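Local structure of aminoglycoside phosphotransferase (Mycobacterium smegmatis, 6EF6) at residues L68-Q73 against R124-F129; E80-L85 against R109-V114; T98-V103 against T249-D254. The protein phosphorylates (S)-1-amino-2-propanol as a kinase of the aminoacetone utilization microcompartment. One frame throughout, in Å; residues are numbered along the deposited sequence.

Interaction 1 (L68-Q73 against R124-F129). With BEZ (benzoic acid), chain B.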
loop_
_atom_site.group_PDB
_atom_site.type_symbol
_atom_site.label_atom_id
_atom_site.label_comp_id
_atom_site.label_asym_id
_atom_site.label_seq_id
_atom_site.Cartn_x
_atom_site.Cartn_y
_atom_site.Cartn_z
ATOM N N LEU A 68 -9.953 -0.318 15.220
ATOM C CA LEU A 68 -9.091 -1.388 15.710
ATOM C C LEU A 68 -8.568 -2.210 14.531
ATOM O O LEU A 68 -9.362 -2.749 13.749
ATOM C CB LEU A 68 -9.875 -2.270 16.687
ATOM C CG LEU A 68 -9.068 -3.250 17.502
ATOM C CD1 LEU A 68 -8.202 -2.542 18.510
ATOM C CD2 LEU A 68 -10.043 -4.194 18.231
ATOM N N ARG A 69 -7.250 -2.308 14.387
ATOM C CA ARG A 69 -6.619 -3.077 13.319
ATOM C C ARG A 69 -6.051 -4.389 13.870
ATOM O O ARG A 69 -5.131 -4.368 14.700
ATOM C CB ARG A 69 -5.492 -2.254 12.693
ATOM C CG ARG A 69 -4.729 -2.960 11.588
ATOM C CD ARG A 69 -3.687 -2.015 10.987
ATOM N NE ARG A 69 -2.535 -1.873 11.851
ATOM C CZ ARG A 69 -1.476 -1.119 11.549
ATOM N NH1 ARG A 69 -1.466 -0.362 10.444
ATOM N NH2 ARG A 69 -0.435 -1.150 12.346
ATOM N N VAL A 70 -6.563 -5.522 13.398
ATOM C CA VAL A 70 -6.069 -6.842 13.799
ATOM C C VAL A 70 -5.132 -7.352 12.700
ATOM O O VAL A 70 -5.563 -7.635 11.581
ATOM C CB VAL A 70 -7.218 -7.827 14.046
ATOM C CG1 VAL A 70 -6.677 -9.230 14.401
ATOM C CG2 VAL A 70 -8.130 -7.343 15.173
ATOM N N HIS A 71 -3.843 -7.494 13.005
ATOM C CA HIS A 71 -2.869 -7.857 11.982
ATOM C C HIS A 71 -3.016 -9.313 11.589
ATOM O O HIS A 71 -3.206 -10.198 12.431
ATOM C CB HIS A 71 -1.458 -7.614 12.507
ATOM C CG HIS A 71 -1.087 -6.173 12.555
ATOM N ND1 HIS A 71 -0.368 -5.571 11.552
ATOM C CD2 HIS A 71 -1.347 -5.208 13.465
ATOM C CE1 HIS A 71 -0.215 -4.288 11.841
ATOM N NE2 HIS A 71 -0.779 -4.046 13.009
ATOM N N ARG A 72 -2.950 -9.567 10.290
ATOM C CA ARG A 72 -3.003 -10.938 9.860
ATOM C C ARG A 72 -1.777 -11.703 10.360
ATOM O O ARG A 72 -0.769 -11.130 10.778
ATOM C CB ARG A 72 -3.202 -11.039 8.354
ATOM C CG ARG A 72 -2.108 -10.467 7.543
ATOM C CD ARG A 72 -2.521 -10.594 6.093
ATOM N NE ARG A 72 -1.450 -10.252 5.174
ATOM C CZ ARG A 72 -1.164 -9.012 4.796
ATOM N NH1 ARG A 72 -0.175 -8.797 3.941
ATOM N NH2 ARG A 72 -1.869 -7.991 5.266
ATOM N N GLN A 73 -1.921 -13.022 10.386
ATOM C CA GLN A 73 -0.909 -13.879 10.976
ATOM C C GLN A 73 0.358 -13.863 10.134
ATOM O O GLN A 73 0.303 -13.853 8.905
ATOM C CB GLN A 73 -1.453 -15.311 11.068
ATOM C CG GLN A 73 -0.410 -16.355 11.395
ATOM C CD GLN A 73 -0.982 -17.758 11.413
ATOM O OE1 GLN A 73 -2.083 -17.985 11.918
ATOM N NE2 GLN A 73 -0.239 -18.708 10.848
ATOM N N ARG A 124 -1.457 -12.873 17.956
ATOM C CA ARG A 124 -1.887 -11.886 16.975
ATOM C C ARG A 124 -1.688 -10.484 17.527
ATOM O O ARG A 124 -1.988 -10.224 18.700
ATOM C CB ARG A 124 -3.378 -12.070 16.683
ATOM C CG ARG A 124 -3.734 -13.503 16.322
ATOM C CD ARG A 124 -3.197 -13.830 14.957
ATOM N NE ARG A 124 -3.780 -12.942 13.974
ATOM C CZ ARG A 124 -4.979 -13.112 13.425
ATOM N NH1 ARG A 124 -5.737 -14.151 13.752
ATOM N NH2 ARG A 124 -5.419 -12.242 12.537
ATOM N N HIS A 125 -1.198 -9.592 16.679
ATOM C CA HIS A 125 -0.924 -8.218 17.065
ATOM C C HIS A 125 -2.070 -7.305 16.640
ATOM O O HIS A 125 -2.696 -7.501 15.584
ATOM C CB HIS A 125 0.410 -7.764 16.458
ATOM C CG HIS A 125 1.490 -8.796 16.582
ATOM N ND1 HIS A 125 1.892 -9.311 17.798
ATOM C CD2 HIS A 125 2.224 -9.437 15.641
ATOM C CE1 HIS A 125 2.822 -10.227 17.599
ATOM N NE2 HIS A 125 3.053 -10.310 16.301
ATOM N N VAL A 126 -2.348 -6.314 17.482
ATOM C CA VAL A 126 -3.461 -5.396 17.309
ATOM C C VAL A 126 -2.958 -3.978 17.555
ATOM O O VAL A 126 -2.154 -3.751 18.461
ATOM C CB VAL A 126 -4.593 -5.784 18.291
ATOM C CG1 VAL A 126 -5.747 -4.875 18.122
ATOM C CG2 VAL A 126 -5.011 -7.248 18.053
ATOM N N VAL A 127 -3.413 -3.025 16.747
ATOM C CA VAL A 127 -3.173 -1.603 16.997
ATOM C C VAL A 127 -4.512 -0.869 16.960
ATOM O O VAL A 127 -5.362 -1.150 16.110
ATOM C CB VAL A 127 -2.152 -0.979 16.006
ATOM C CG1 VAL A 127 -1.912 0.462 16.374
ATOM C CG2 VAL A 127 -0.875 -1.757 15.992
ATOM N N HIS A 128 -4.717 0.044 17.906
ATOM C CA HIS A 128 -5.932 0.843 18.039
ATOM C C HIS A 128 -5.626 2.263 17.591
ATOM O O HIS A 128 -4.600 2.826 17.985
ATOM C CB HIS A 128 -6.376 0.815 19.498
ATOM C CG HIS A 128 -7.777 1.283 19.749
ATOM N ND1 HIS A 128 -8.316 1.278 21.018
ATOM C CD2 HIS A 128 -8.761 1.720 18.929
ATOM C CE1 HIS A 128 -9.560 1.711 20.976
ATOM N NE2 HIS A 128 -9.864 1.975 19.720
ATOM N N PHE A 129 -6.476 2.831 16.741
ATOM C CA PHE A 129 -6.301 4.187 16.235
ATOM C C PHE A 129 -7.517 5.052 16.554
ATOM O O PHE A 129 -8.640 4.544 16.678
ATOM C CB PHE A 129 -6.132 4.167 14.699
ATOM C CG PHE A 129 -4.904 3.420 14.216
ATOM C CD1 PHE A 129 -3.648 4.016 14.257
ATOM C CD2 PHE A 129 -5.019 2.131 13.688
ATOM C CE1 PHE A 129 -2.520 3.333 13.782
ATOM C CE2 PHE A 129 -3.910 1.433 13.232
ATOM C CZ PHE A 129 -2.653 2.046 13.249
HETATM C C BEZ B . -4.875 0.762 9.008
HETATM O O1 BEZ B . -3.681 0.999 9.191
HETATM O O2 BEZ B . -5.223 -0.361 8.543
HETATM C C1 BEZ B . -5.867 1.824 9.340
HETATM C C2 BEZ B . -7.137 1.791 8.794
HETATM C C3 BEZ B . -8.048 2.789 9.120
HETATM C C4 BEZ B . -7.676 3.819 9.974
HETATM C C5 BEZ B . -6.398 3.845 10.522
HETATM C C6 BEZ B . -5.498 2.853 10.193
HETATM O O HOH W 1 -0.413 -10.756 13.850
#

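Interaction 2 (E80-L85 against R109-V114)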
loop_
_atom_site.group_PDB
_atom_site.type_symbol
_atom_site.label_atom_id
_atom_site.label_comp_id
_atom_site.label_asym_id
_atom_site.label_seq_id
_atom_site.Cartn_x
_atom_site.Cartn_y
_atom_site.Cartn_z
ATOM N N GLU A 80 8.609 -4.618 13.992
ATOM C CA GLU A 80 8.346 -4.031 12.681
ATOM C C GLU A 80 7.125 -3.133 12.728
ATOM O O GLU A 80 7.130 -2.044 12.165
ATOM C CB GLU A 80 8.095 -5.135 11.665
ATOM C CG GLU A 80 9.241 -6.054 11.342
ATOM C CD GLU A 80 8.762 -7.187 10.433
ATOM O OE1 GLU A 80 8.401 -8.253 10.967
ATOM O OE2 GLU A 80 8.680 -6.990 9.191
ATOM N N ILE A 81 6.065 -3.576 13.410
ATOM C CA ILE A 81 4.875 -2.744 13.561
ATOM C C ILE A 81 5.218 -1.486 14.345
ATOM O O ILE A 81 4.825 -0.378 13.969
ATOM C CB ILE A 81 3.724 -3.549 14.204
ATOM C CG1 ILE A 81 3.372 -4.807 13.370
ATOM C CG2 ILE A 81 2.499 -2.652 14.375
ATOM C CD1 ILE A 81 2.344 -5.779 14.016
ATOM N N GLU A 82 6.011 -1.634 15.409
ATOM C CA GLU A 82 6.456 -0.464 16.165
ATOM C C GLU A 82 7.192 0.538 15.282
ATOM O O GLU A 82 7.019 1.744 15.449
ATOM C CB GLU A 82 7.333 -0.879 17.332
ATOM C CG GLU A 82 6.555 -1.627 18.407
ATOM C CD GLU A 82 7.461 -2.241 19.452
ATOM O OE1 GLU A 82 8.697 -2.209 19.271
ATOM O OE2 GLU A 82 6.930 -2.763 20.452
ATOM N N SER A 83 7.998 0.064 14.322
ATOM C CA SER A 83 8.678 0.956 13.394
ATOM C C SER A 83 7.699 1.723 12.505
ATOM O O SER A 83 7.910 2.910 12.225
ATOM C CB SER A 83 9.708 0.174 12.583
ATOM O OG SER A 83 10.795 -0.211 13.423
ATOM N N GLU A 84 6.634 1.066 12.013
ATOM C CA GLU A 84 5.592 1.781 11.279
ATOM C C GLU A 84 5.052 2.895 12.152
ATOM O O GLU A 84 4.889 4.030 11.701
ATOM C CB GLU A 84 4.450 0.820 10.922
ATOM C CG GLU A 84 3.214 1.530 10.309
ATOM C CD GLU A 84 1.892 0.760 10.486
ATOM O OE1 GLU A 84 1.909 -0.372 11.012
ATOM O OE2 GLU A 84 0.840 1.313 10.086
ATOM N N LEU A 85 4.707 2.560 13.400
ATOM C CA LEU A 85 4.117 3.538 14.313
ATOM C C LEU A 85 5.083 4.684 14.614
ATOM O O LEU A 85 4.644 5.817 14.782
ATOM C CB LEU A 85 3.599 2.858 15.597
ATOM C CG LEU A 85 2.578 1.707 15.365
ATOM C CD1 LEU A 85 2.058 1.212 16.693
ATOM C CD2 LEU A 85 1.440 2.069 14.427
ATOM N N ARG A 109 1.108 0.695 26.086
ATOM C CA ARG A 109 1.790 0.171 24.919
ATOM C C ARG A 109 0.975 0.411 23.661
ATOM O O ARG A 109 -0.250 0.557 23.696
ATOM C CB ARG A 109 2.126 -1.293 25.137
ATOM C CG ARG A 109 3.155 -1.393 26.294
ATOM C CD ARG A 109 3.473 -2.800 26.748
ATOM N NE ARG A 109 3.463 -3.746 25.636
ATOM C CZ ARG A 109 2.494 -4.626 25.392
ATOM N NH1 ARG A 109 2.592 -5.435 24.345
ATOM N NH2 ARG A 109 1.433 -4.716 26.188
ATOM N N ARG A 110 1.677 0.482 22.541
ATOM C CA ARG A 110 1.034 0.791 21.276
ATOM C C ARG A 110 0.553 -0.443 20.540
ATOM O O ARG A 110 -0.422 -0.362 19.795
ATOM C CB ARG A 110 2.014 1.549 20.387
ATOM C CG ARG A 110 2.418 2.874 20.980
ATOM C CD ARG A 110 3.371 3.700 20.087
ATOM N NE ARG A 110 4.598 2.980 19.823
ATOM C CZ ARG A 110 5.519 3.412 18.950
ATOM N NH1 ARG A 110 5.359 4.575 18.346
ATOM N NH2 ARG A 110 6.596 2.678 18.724
ATOM N N VAL A 111 1.248 -1.564 20.673
ATOM C CA VAL A 111 0.877 -2.811 20.008
ATOM C C VAL A 111 0.437 -3.805 21.071
ATOM O O VAL A 111 1.234 -4.184 21.936
ATOM C CB VAL A 111 2.044 -3.380 19.199
ATOM C CG1 VAL A 111 1.569 -4.627 18.419
ATOM C CG2 VAL A 111 2.597 -2.284 18.264
ATOM N N VAL A 112 -0.819 -4.245 20.992
ATOM C CA VAL A 112 -1.362 -5.257 21.901
ATOM C C VAL A 112 -1.280 -6.599 21.195
ATOM O O VAL A 112 -1.820 -6.750 20.097
ATOM C CB VAL A 112 -2.821 -4.944 22.275
ATOM C CG1 VAL A 112 -3.445 -6.099 23.041
ATOM C CG2 VAL A 112 -2.889 -3.663 23.093
ATOM N N THR A 113 -0.666 -7.586 21.841
ATOM C CA THR A 113 -0.596 -8.940 21.310
ATOM C C THR A 113 -1.537 -9.810 22.112
ATOM O O THR A 113 -1.441 -9.844 23.342
ATOM C CB THR A 113 0.825 -9.497 21.417
ATOM O OG1 THR A 113 1.717 -8.679 20.654
ATOM C CG2 THR A 113 0.893 -10.926 20.885
ATOM N N VAL A 114 -2.447 -10.507 21.430
ATOM C CA VAL A 114 -3.349 -11.391 22.155
ATOM C C VAL A 114 -3.188 -12.812 21.648
ATOM O O VAL A 114 -2.965 -13.067 20.461
ATOM C CB VAL A 114 -4.833 -10.959 22.174
ATOM C CG1 VAL A 114 -4.967 -9.509 22.671
ATOM C CG2 VAL A 114 -5.452 -11.128 20.834
HETATM O O HOH W 2 4.181 -1.715 21.872
#

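Interaction 3 (T98-V103 against T249-D254). With NA (sodium ion), chain D; BEZ (benzoic acid), chain B.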
loop_
_atom_site.group_PDB
_atom_site.type_symbol
_atom_site.label_atom_id
_atom_site.label_comp_id
_atom_site.label_asym_id
_atom_site.label_seq_id
_atom_site.Cartn_x
_atom_site.Cartn_y
_atom_site.Cartn_z
ATOM N N THR A 98 -1.724 14.274 6.945
ATOM C CA THR A 98 -2.554 13.779 8.040
ATOM C C THR A 98 -2.499 12.250 8.041
ATOM O O THR A 98 -2.755 11.617 7.015
ATOM C CB THR A 98 -3.984 14.250 7.838
ATOM O OG1 THR A 98 -3.994 15.690 7.720
ATOM C CG2 THR A 98 -4.844 13.806 8.976
ATOM N N VAL A 99 -2.188 11.663 9.200
ATOM C CA VAL A 99 -2.056 10.215 9.356
ATOM C C VAL A 99 -2.823 9.740 10.589
ATOM O O VAL A 99 -3.242 10.573 11.388
ATOM C CB VAL A 99 -0.573 9.792 9.426
ATOM C CG1 VAL A 99 0.185 10.215 8.186
ATOM C CG2 VAL A 99 0.129 10.350 10.653
ATOM N N PRO A 100 -2.967 8.445 10.814
ATOM C CA PRO A 100 -3.683 7.987 12.013
ATOM C C PRO A 100 -2.909 8.270 13.286
ATOM O O PRO A 100 -1.677 8.311 13.295
ATOM C CB PRO A 100 -3.810 6.477 11.802
ATOM C CG PRO A 100 -3.590 6.274 10.279
ATOM C CD PRO A 100 -2.561 7.309 9.965
ATOM N N THR A 101 -3.666 8.429 14.374
ATOM C CA THR A 101 -3.124 8.599 15.717
ATOM C C THR A 101 -3.357 7.332 16.525
ATOM O O THR A 101 -4.493 6.873 16.667
ATOM C CB THR A 101 -3.806 9.757 16.436
ATOM O OG1 THR A 101 -3.570 10.979 15.716
ATOM C CG2 THR A 101 -3.246 9.914 17.829
ATOM N N VAL A 102 -2.284 6.783 17.083
ATOM C CA VAL A 102 -2.398 5.555 17.844
ATOM C C VAL A 102 -3.071 5.840 19.187
ATOM O O VAL A 102 -2.806 6.863 19.835
ATOM C CB VAL A 102 -0.994 4.949 18.027
ATOM C CG1 VAL A 102 -1.052 3.794 19.037
ATOM C CG2 VAL A 102 -0.447 4.466 16.724
ATOM N N VAL A 103 -3.959 4.942 19.601
ATOM C CA VAL A 103 -4.552 4.957 20.944
ATOM C C VAL A 103 -3.783 3.945 21.788
ATOM O O VAL A 103 -3.888 2.740 21.526
ATOM C CB VAL A 103 -6.040 4.589 20.891
ATOM C CG1 VAL A 103 -6.639 4.433 22.310
ATOM C CG2 VAL A 103 -6.785 5.620 20.127
ATOM N N THR A 249 -6.823 11.750 5.141
ATOM C CA THR A 249 -5.967 10.959 6.025
ATOM C C THR A 249 -5.399 9.768 5.286
ATOM O O THR A 249 -6.152 8.961 4.743
ATOM C CB THR A 249 -6.761 10.462 7.240
ATOM O OG1 THR A 249 -7.401 11.559 7.893
ATOM C CG2 THR A 249 -5.862 9.814 8.259
ATOM N N VAL A 250 -4.081 9.635 5.282
ATOM C CA VAL A 250 -3.440 8.470 4.700
ATOM C C VAL A 250 -3.478 7.349 5.721
ATOM O O VAL A 250 -3.074 7.553 6.874
ATOM C CB VAL A 250 -1.982 8.779 4.333
ATOM C CG1 VAL A 250 -1.343 7.529 3.644
ATOM C CG2 VAL A 250 -1.888 9.989 3.428
ATOM N N ILE A 251 -4.046 6.200 5.329
ATOM C CA ILE A 251 -4.180 5.074 6.240
ATOM C C ILE A 251 -3.352 3.899 5.699
ATOM O O ILE A 251 -2.785 3.935 4.594
ATOM C CB ILE A 251 -5.660 4.676 6.447
ATOM C CG1 ILE A 251 -6.285 4.159 5.160
ATOM C CG2 ILE A 251 -6.448 5.845 7.027
ATOM C CD1 ILE A 251 -7.513 3.288 5.388
ATOM N N ASP A 252 -3.310 2.814 6.477
ATOM C CA ASP A 252 -2.788 1.525 6.022
ATOM C C ASP A 252 -1.336 1.622 5.565
ATOM O O ASP A 252 -0.980 1.276 4.439
ATOM C CB ASP A 252 -3.665 0.925 4.920
ATOM C CG ASP A 252 -3.315 -0.528 4.616
ATOM O OD1 ASP A 252 -2.533 -1.116 5.378
ATOM O OD2 ASP A 252 -3.823 -1.059 3.604
ATOM N N PHE A 253 -0.494 2.008 6.532
ATOM C CA PHE A 253 0.969 1.989 6.378
ATOM C C PHE A 253 1.553 0.577 6.564
ATOM O O PHE A 253 2.766 0.427 6.750
ATOM C CB PHE A 253 1.647 3.012 7.327
ATOM C CG PHE A 253 1.557 4.437 6.904
ATOM C CD1 PHE A 253 0.360 5.165 7.009
ATOM C CD2 PHE A 253 2.696 5.129 6.513
ATOM C CE1 PHE A 253 0.302 6.500 6.659
ATOM C CE2 PHE A 253 2.610 6.470 6.156
ATOM C CZ PHE A 253 1.440 7.158 6.228
ATOM N N ASP A 254 0.724 -0.475 6.583
ATOM C CA ASP A 254 1.238 -1.775 6.991
ATOM C C ASP A 254 2.204 -2.400 5.983
ATOM O O ASP A 254 2.886 -3.351 6.368
ATOM C CB ASP A 254 0.059 -2.724 7.227
ATOM C CG ASP A 254 0.477 -4.038 7.908
ATOM O OD1 ASP A 254 1.127 -4.031 8.976
ATOM O OD2 ASP A 254 0.116 -5.127 7.385
HETATM NA NA NA D . -2.381 -2.646 2.135
HETATM C C BEZ B . -4.875 0.762 9.008
HETATM O O1 BEZ B . -3.681 0.999 9.191
HETATM O O2 BEZ B . -5.223 -0.361 8.543
HETATM C C1 BEZ B . -5.867 1.824 9.340
HETATM C C2 BEZ B . -7.137 1.791 8.794
HETATM C C3 BEZ B . -8.048 2.789 9.120
HETATM C C4 BEZ B . -7.676 3.819 9.974
HETATM C C5 BEZ B . -6.398 3.845 10.522
HETATM C C6 BEZ B . -5.498 2.853 10.193
HETATM O O HOH W 3 -0.637 -1.895 3.262
HETATM O O HOH W 4 -3.010 -3.816 4.221
HETATM O O HOH W 5 -1.511 -4.299 1.336
#

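Interaction 1 (L68-Q73 against R124-F129)
Arg-69 and Val-127 form the hydrogen-bonded pair of two antiparallel strands whose directions differ by 163°, flanked by the non-hydrogen-bonded pairs Leu-68 with His-128 and Val-70 with Val-126. The strands, 64-70 and 124-130, are neighbours in the antiparallel sheet of the N-terminal lobe of the kinase-like phosphotransferase fold. Arg-69 N meets Val-127 O at 2.8 Å, and past the strand end His-71 N still reaches His-125 O at 2.8 Å. On the sheet face under helix 28-35, Leu-68 CD1 presses on Val-126 CG1 at 3.4 Å, tighter than normal van der Waals contact. On the other face Arg-69 runs extended to CD and then bends (chi3 76°), which brings its guanidinium beside Phe-129. Phe-129 CZ stands over the centre of that group, 3.8 Å from Arg-69 CZ, with the planes 83° apart: the ring offers its edge to the guanidinium face. Arg-69 NH1 donates to benzoate O1 at 2.9 Å while NH2 makes a salt bridge to Glu-84, consistent with the basic strand residue and helix glutamate paired in protein kinases. Benzoate C6 and Val-127 CG1 lie on opposite faces of the Phe-129 ring. Arg-124, also salt-bridged to Asp-27, curls back side-on to grip one oxygen, His-71 O: NE approaches from nearly straight ahead at 3.2 Å, and NH2, at 3.0 Å, from above the carbonyl plane.

Interaction 2 (E80-L85 against R109-V114)
Val-111 meets helix 78-94 through a single methyl: its CG2 lies 3.9 Å from Ile-81 CG2 and just as far from Leu-85 CD1, with Glu-82 CG slanting across at 4.0 Å. In the kinase-like fold this helix packs against the N-lobe sheet as the counterpart of helix C, and here it meets the chain leading into the outermost strand 112-114. Ile-81 and Leu-85 are one helical turn apart, joined by the bond from Leu-85 N to Ile-81 O, so their side chains project side by side toward the valine. Arg-110 completes this first shell, running past Leu-85 in the opposite direction. Its CB touches Leu-85 CD1 at 3.7 Å, and a bend in the chain (chi3 -60°) lays one guanidinium face over Leu-85 CB, toward the rim, with NH1 3.7 Å from that carbon. In the second shell Asp-86, next in the helix, takes up the charge in a salt bridge from NH2; this should help hold the guanidinium flat against the aliphatic carbon. Farther out, Ile-81 and Leu-85 both rest on Val-127, and His-125 touches Ile-81 and Val-111, so strand 124-130 backs the hydrophobic side of the contact. On the more solvent-accessible side the polar link is indirect: one water donates to Glu-82 OE2 at 3.3 Å and accepts from Val-111 N at 3.2 Å.

Interaction 3 (T98-V103 against T249-D254)
Val-250 N donates to Thr-98 O over 2.9 Å, a nearly straight bond (161° at the hydrogen) whose donor is tilted 18° from the carbonyl plane. The same oxygen receives a CA-H...O contact from Thr-249 CA at 3.4 Å. Pro-100 has no N-H to continue the pairing. Its CD instead lies 3.1 Å from Val-250 O, a buried carbonyl without a hydrogen-bonding partner in the model, and the edge of the Phe-253 ring faces that oxygen. Val-99 CG1 packs on Phe-253 CZ at 3.8 Å, the two side chains crossing at about a right angle; His-229 and Trp-87 hold this ring in edge-to-face pairs. Pro-100 and Ile-251 also line the benzoate pocket: Ile-251 CB sits nearly under the ring centre and CG2 under C4, CD1 lies just beyond the rim, 3.7 Å from C2, and Pro-100 CG meets C5 obliquely. Only a weak bond joins Asp-252 N to benzoate O1. The Asp-252 side chain, its CG anti to the backbone N (chi1 -169°), turns toward the sodium ion, which OD2 binds at 2.6 Å. With Asp-231 as the other protein ligand, its place is consistent with that of the DFG aspartate of the kinase fold.

How the interactions relate
The benzoate joins interactions 1 and 3: Phe-129 and Ile-251 lie on opposite sides of its ring plane, Ile-251 under the ring and Phe-129 displaced past the C5-C6 rim, while Pro-100 CB packs on Phe-129 CD1 at 3.5 Å, so sheet, loop and metal-binding segment each line part of the pocket. The position is consistent with the interlobe cleft where kinases of this fold bind nucleotide. Interaction 2, centred about 8 Å from interaction 1, is nested in the chain loop that interaction 1 closes, and Val-126 N to Val-112 O (2.7 Å, a probable hydrogen bond) ties their strands. From helix 78-94, Glu-84, already paired with Arg-69, brings OE2 to 3.3 Å from Phe-253 CB.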